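Side-chain contacts in Non-ribosomal peptide synthetase (Methanobrevibacter ruminantium, PDB 6VTJ), which probably carries a thioester-bound peptide on its phosphopantetheine arm and releases it reductively, as the thiolation-reductase di-domain of an archaeal peptide synthetase: residues L374-T379 / F386-N391; I316-L321 / D367-G372. All coordinates share one frame; numbering follows the deposited sequence.

Contact 1 (L374-T379 / F386-N391)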
loop_
_atom_site.group_PDB
_atom_site.type_symbol
_atom_site.label_atom_id
_atom_site.label_comp_id
_atom_site.label_asym_id
_atom_site.label_seq_id
_atom_site.Cartn_x
_atom_site.Cartn_y
_atom_site.Cartn_z
ATOM N N LEU A 374 14.888 5.174 7.927
ATOM C CA LEU A 374 15.699 6.022 8.784
ATOM C C LEU A 374 17.040 6.348 8.142
ATOM O O LEU A 374 17.543 7.466 8.290
ATOM C CB LEU A 374 15.894 5.354 10.140
ATOM C CG LEU A 374 14.616 5.300 10.963
ATOM C CD1 LEU A 374 14.929 4.808 12.375
ATOM C CD2 LEU A 374 13.925 6.661 11.001
ATOM N N ALA A 375 17.642 5.395 7.415
ATOM C CA ALA A 375 18.929 5.686 6.770
ATOM C C ALA A 375 18.763 6.662 5.616
ATOM O O ALA A 375 19.545 7.606 5.471
ATOM C CB ALA A 375 19.595 4.395 6.274
ATOM N N LEU A 376 17.767 6.432 4.758
ATOM C CA LEU A 376 17.588 7.283 3.594
ATOM C C LEU A 376 17.160 8.691 3.977
ATOM O O LEU A 376 17.409 9.623 3.209
ATOM C CB LEU A 376 16.583 6.648 2.629
ATOM C CG LEU A 376 17.092 5.308 2.072
ATOM C CD1 LEU A 376 15.993 4.517 1.356
ATOM C CD2 LEU A 376 18.305 5.509 1.156
ATOM N N SER A 377 16.554 8.876 5.160
ATOM C CA SER A 377 16.164 10.221 5.568
ATOM C C SER A 377 17.374 11.131 5.793
ATOM O O SER A 377 17.218 12.356 5.770
ATOM C CB SER A 377 15.296 10.145 6.829
ATOM O OG SER A 377 14.114 9.364 6.580
ATOM N N LYS A 378 18.576 10.567 5.975
ATOM C CA LYS A 378 19.791 11.346 6.221
ATOM C C LYS A 378 20.606 11.647 4.955
ATOM O O LYS A 378 21.667 12.280 5.058
ATOM C CB LYS A 378 20.693 10.620 7.230
ATOM C CG LYS A 378 20.055 10.189 8.573
ATOM C CD LYS A 378 21.144 9.488 9.417
ATOM C CE LYS A 378 20.650 8.922 10.742
ATOM N NZ LYS A 378 19.904 7.658 10.532
ATOM N N THR A 379 20.148 11.220 3.771
ATOM C CA THR A 379 20.876 11.460 2.524
ATOM C C THR A 379 20.894 12.961 2.178
ATOM O O THR A 379 20.101 13.737 2.717
ATOM C CB THR A 379 20.247 10.646 1.391
ATOM O OG1 THR A 379 18.858 10.967 1.258
ATOM C CG2 THR A 379 20.412 9.115 1.645
ATOM N N PHE A 386 13.604 7.504 -3.505
ATOM C CA PHE A 386 14.255 6.217 -3.325
ATOM C C PHE A 386 13.265 5.083 -3.547
ATOM O O PHE A 386 12.051 5.254 -3.383
ATOM C CB PHE A 386 14.867 6.111 -1.945
ATOM C CG PHE A 386 15.814 7.222 -1.628
ATOM C CD1 PHE A 386 17.148 7.137 -1.995
ATOM C CD2 PHE A 386 15.370 8.350 -0.968
ATOM C CE1 PHE A 386 18.015 8.165 -1.702
ATOM C CE2 PHE A 386 16.240 9.393 -0.682
ATOM C CZ PHE A 386 17.557 9.295 -1.046
ATOM N N HIS A 387 13.809 3.933 -3.958
ATOM C CA HIS A 387 13.082 2.682 -4.150
ATOM C C HIS A 387 13.536 1.711 -3.062
ATOM O O HIS A 387 14.457 0.910 -3.252
ATOM C CB HIS A 387 13.318 2.149 -5.547
ATOM C CG HIS A 387 12.670 2.987 -6.607
ATOM N ND1 HIS A 387 12.807 2.736 -7.954
ATOM C CD2 HIS A 387 11.866 4.073 -6.506
ATOM C CE1 HIS A 387 12.118 3.633 -8.637
ATOM N NE2 HIS A 387 11.540 4.456 -7.782
ATOM N N CYS A 388 12.875 1.788 -1.910
ATOM C CA CYS A 388 13.346 1.124 -0.703
ATOM C C CYS A 388 12.597 -0.201 -0.560
ATOM O O CYS A 388 11.581 -0.288 0.128
ATOM C CB CYS A 388 13.146 2.042 0.496
ATOM S SG CYS A 388 13.805 1.410 2.050
ATOM N N MET A 389 13.119 -1.238 -1.209
ATOM C CA MET A 389 12.521 -2.559 -1.196
ATOM C C MET A 389 13.609 -3.606 -1.365
ATOM O O MET A 389 14.654 -3.352 -1.977
ATOM C CB MET A 389 11.457 -2.717 -2.294
ATOM C CG MET A 389 11.895 -2.278 -3.687
ATOM S SD MET A 389 10.458 -1.950 -4.758
ATOM C CE MET A 389 9.914 -3.619 -5.138
ATOM N N ASN A 390 13.341 -4.794 -0.819
ATOM C CA ASN A 390 14.271 -5.914 -0.854
ATOM C C ASN A 390 14.642 -6.296 -2.283
ATOM O O ASN A 390 13.792 -6.762 -3.047
ATOM C CB ASN A 390 13.666 -7.104 -0.120
ATOM C CG ASN A 390 14.708 -8.115 0.280
ATOM O OD1 ASN A 390 15.636 -8.364 -0.464
ATOM N ND2 ASN A 390 14.567 -8.690 1.470
ATOM N N ASN A 391 15.901 -6.091 -2.663
ATOM C CA ASN A 391 16.302 -6.319 -4.042
ATOM C C ASN A 391 16.524 -7.794 -4.364
ATOM O O ASN A 391 16.673 -8.137 -5.541
ATOM C CB ASN A 391 17.559 -5.499 -4.380
ATOM C CG ASN A 391 18.753 -5.869 -3.526
ATOM O OD1 ASN A 391 18.719 -5.757 -2.305
ATOM N ND2 ASN A 391 19.836 -6.262 -4.173
#

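Contact 2 (I316-L321 / D367-G372)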
loop_
_atom_site.group_PDB
_atom_site.type_symbol
_atom_site.label_atom_id
_atom_site.label_comp_id
_atom_site.label_asym_id
_atom_site.label_seq_id
_atom_site.Cartn_x
_atom_site.Cartn_y
_atom_site.Cartn_z
ATOM N N ILE A 316 10.163 8.133 -0.328
ATOM C CA ILE A 316 10.691 6.788 -0.161
ATOM C C ILE A 316 9.590 5.839 -0.623
ATOM O O ILE A 316 8.644 5.569 0.123
ATOM C CB ILE A 316 11.108 6.522 1.298
ATOM C CG1 ILE A 316 12.267 7.451 1.711
ATOM C CG2 ILE A 316 11.490 5.052 1.508
ATOM C CD1 ILE A 316 12.765 7.188 3.150
ATOM N N ARG A 317 9.696 5.328 -1.851
ATOM C CA ARG A 317 8.740 4.338 -2.346
ATOM C C ARG A 317 9.037 2.959 -1.757
ATOM O O ARG A 317 10.134 2.418 -1.943
ATOM C CB ARG A 317 8.779 4.282 -3.872
ATOM C CG ARG A 317 8.371 5.587 -4.520
ATOM C CD ARG A 317 8.667 5.596 -6.003
ATOM N NE ARG A 317 8.170 6.821 -6.618
ATOM C CZ ARG A 317 8.651 7.339 -7.737
ATOM N NH1 ARG A 317 9.657 6.729 -8.370
ATOM N NH2 ARG A 317 8.121 8.461 -8.226
ATOM N N VAL A 318 8.064 2.373 -1.069
ATOM C CA VAL A 318 8.234 1.037 -0.506
ATOM C C VAL A 318 7.404 0.042 -1.314
ATOM O O VAL A 318 6.576 0.412 -2.155
ATOM C CB VAL A 318 7.898 0.982 1.006
ATOM C CG1 VAL A 318 8.865 1.891 1.794
ATOM C CG2 VAL A 318 6.430 1.326 1.288
ATOM N N GLY A 319 7.660 -1.239 -1.077
ATOM C CA GLY A 319 7.069 -2.265 -1.902
ATOM C C GLY A 319 6.101 -3.162 -1.162
ATOM O O GLY A 319 5.073 -2.698 -0.664
ATOM N N ASN A 320 6.439 -4.447 -1.080
ATOM C CA ASN A 320 5.592 -5.483 -0.481
ATOM C C ASN A 320 5.993 -5.637 0.986
ATOM O O ASN A 320 6.909 -6.394 1.324
ATOM C CB ASN A 320 5.752 -6.781 -1.270
ATOM C CG ASN A 320 4.901 -7.935 -0.728
ATOM O OD1 ASN A 320 3.807 -7.740 -0.195
ATOM N ND2 ASN A 320 5.405 -9.147 -0.891
ATOM N N LEU A 321 5.278 -4.930 1.871
ATOM C CA LEU A 321 5.630 -4.833 3.287
ATOM C C LEU A 321 5.284 -6.134 4.007
ATOM O O LEU A 321 4.105 -6.423 4.251
ATOM C CB LEU A 321 4.910 -3.653 3.935
ATOM C CG LEU A 321 5.240 -2.275 3.362
ATOM C CD1 LEU A 321 4.568 -1.200 4.177
ATOM C CD2 LEU A 321 6.747 -2.038 3.314
ATOM N N ASP A 367 10.984 -4.682 9.553
ATOM C CA ASP A 367 12.019 -4.097 10.402
ATOM C C ASP A 367 13.136 -3.516 9.548
ATOM O O ASP A 367 13.668 -2.441 9.849
ATOM C CB ASP A 367 12.560 -5.116 11.434
ATOM C CG ASP A 367 12.783 -6.530 10.872
ATOM O OD1 ASP A 367 12.395 -6.841 9.724
ATOM O OD2 ASP A 367 13.343 -7.366 11.619
ATOM N N TYR A 368 13.438 -4.164 8.424
ATOM C CA TYR A 368 14.426 -3.598 7.527
ATOM C C TYR A 368 13.862 -2.455 6.684
ATOM O O TYR A 368 14.610 -1.526 6.363
ATOM C CB TYR A 368 15.041 -4.712 6.682
ATOM C CG TYR A 368 16.095 -5.430 7.486
ATOM C CD1 TYR A 368 15.738 -6.348 8.464
ATOM C CD2 TYR A 368 17.452 -5.162 7.298
ATOM C CE1 TYR A 368 16.691 -6.988 9.214
ATOM C CE2 TYR A 368 18.418 -5.801 8.052
ATOM C CZ TYR A 368 18.033 -6.707 9.005
ATOM O OH TYR A 368 18.988 -7.338 9.755
ATOM N N VAL A 369 12.556 -2.455 6.360
ATOM C CA VAL A 369 11.978 -1.265 5.735
ATOM C C VAL A 369 12.179 -0.059 6.635
ATOM O O VAL A 369 12.601 1.012 6.182
ATOM C CB VAL A 369 10.487 -1.458 5.414
ATOM C CG1 VAL A 369 9.919 -0.166 4.850
ATOM C CG2 VAL A 369 10.294 -2.577 4.420
ATOM N N ALA A 370 11.887 -0.216 7.932
ATOM C CA ALA A 370 12.009 0.927 8.843
ATOM C C ALA A 370 13.467 1.377 8.997
ATOM O O ALA A 370 13.754 2.589 9.005
ATOM C CB ALA A 370 11.400 0.579 10.204
ATOM N N LYS A 371 14.397 0.425 9.128
ATOM C CA LYS A 371 15.816 0.789 9.138
ATOM C C LYS A 371 16.205 1.563 7.882
ATOM O O LYS A 371 16.926 2.563 7.959
ATOM C CB LYS A 371 16.695 -0.454 9.259
ATOM C CG LYS A 371 16.629 -1.161 10.593
ATOM C CD LYS A 371 17.696 -2.231 10.655
ATOM C CE LYS A 371 17.351 -3.324 11.646
ATOM N NZ LYS A 371 18.456 -4.335 11.697
ATOM N N GLY A 372 15.749 1.110 6.717
ATOM C CA GLY A 372 16.105 1.786 5.485
ATOM C C GLY A 372 15.483 3.162 5.353
ATOM O O GLY A 372 16.079 4.058 4.744
#

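Contact 1 (L374-T379 / F386-N391)
The F386 ring takes L376 CD2 over one face, and the T379 hydroxyl approaches its far end obliquely. L376 CD2 stands 4.0 Å from the centroid of the F386 ring, 24° off the normal, a CH-pi contact displaced toward the rim. On that side L376 CD2 comes to 3.7 Å from F386 CD1. The two side chains run antiparallel alongside one another, so the other leucine methyl, L376 CD1, lies 3.8 Å from F386 CB. L376 CD1 also rests 3.9 Å from C388 SG, so one leucine spans two residues of the strand that point to the helix side. At the far end of the ring T379 OG1 lies 3.1 Å from F386 CZ, with T379 CG2 beside that carbon. A chi1 of 57° tucks OG1 between the backbone N and carbonyl carbon of T379, from where it donates a 2.8 Å bond to L376 O, in the carbonyl plane at a C=O...O angle of 155°. L376 O also accepts T379 N, closing the type I turn from L376 to T379; two bonds grip this carbonyl oxygen, and the OG1 bond holds the hydroxyl near the ring. Were F386 an alanine, L376 CD2 would probably lose its ring face and T379 the surface it rests against. The contact joins the C-terminal part of helix 366-376 and the turn after it to strand 385-388; helix 456-464 packs L462 on L376 and T458 and I461 on F386, while I316 of strand 313-322 touches both L376 and C388.

Contact 2 (I316-L321 / D367-G372)
Two residues ahead of V369, whose methyls meet V318 and L321, D367 OD1 accepts the backbone N-H of Y325 and a weak, bent bond from Y368 N (3.2 Å, 128° at the hydrogen). That oxygen also lies at the edge of the Y368 ring, in its plane. The D367 carboxylate thereby ties the first turn of helix 366-376 to the chain just beyond strand 313-322. Contact across the two segments is wholly apolar and centres on V369. With chi1 at 176°, its CG1 stands opposite its own backbone N, and V369 CG1 meets V318 CG1 at 3.8 Å; the other branch, V369 CG2, is 3.8 Å from L321 CD2. V318 and L321 each lie roughly perpendicular to the V369 side chain. This is a helix laid on a mainly parallel sheet, as expected of the Rossmann-type fold of the reductase: helix 366-376 follows strand 360-365 and leads on to strand 385-388, both parallel to 313-322. L321 does not aim its CB at the helix, yet its branched end reaches V369, and L321 CD2 is also 4.0 Å from V369 CG1. L138 of helix 137-149 and W469 also pack on V369, and the L321 side chain is about 8 Å from the bound 4'-phosphopantetheine.

Contact 2 closes along the chain before contact 1 opens, and their centres are only about 7 Å apart. Both draw on helix 366-376: its early turns serve contact 2, its C-terminal part and the turn after it contact 1. The strands facing them, 313-322 and 385-388, are parallel neighbours in one sheet, joined by probable hydrogen bonds from R317 N to F386 O and from C388 N to R317 O, each 2.8 Å. C388 CB also packs on I316 CG2 at 3.6 Å. One helix thus reaches two adjoining strands of the reductase's Rossmann-type sheet, through V369 and, further along, L376, with contact 2 nearer the 4'-phosphopantetheine and contact 1 farther from the chain's centre.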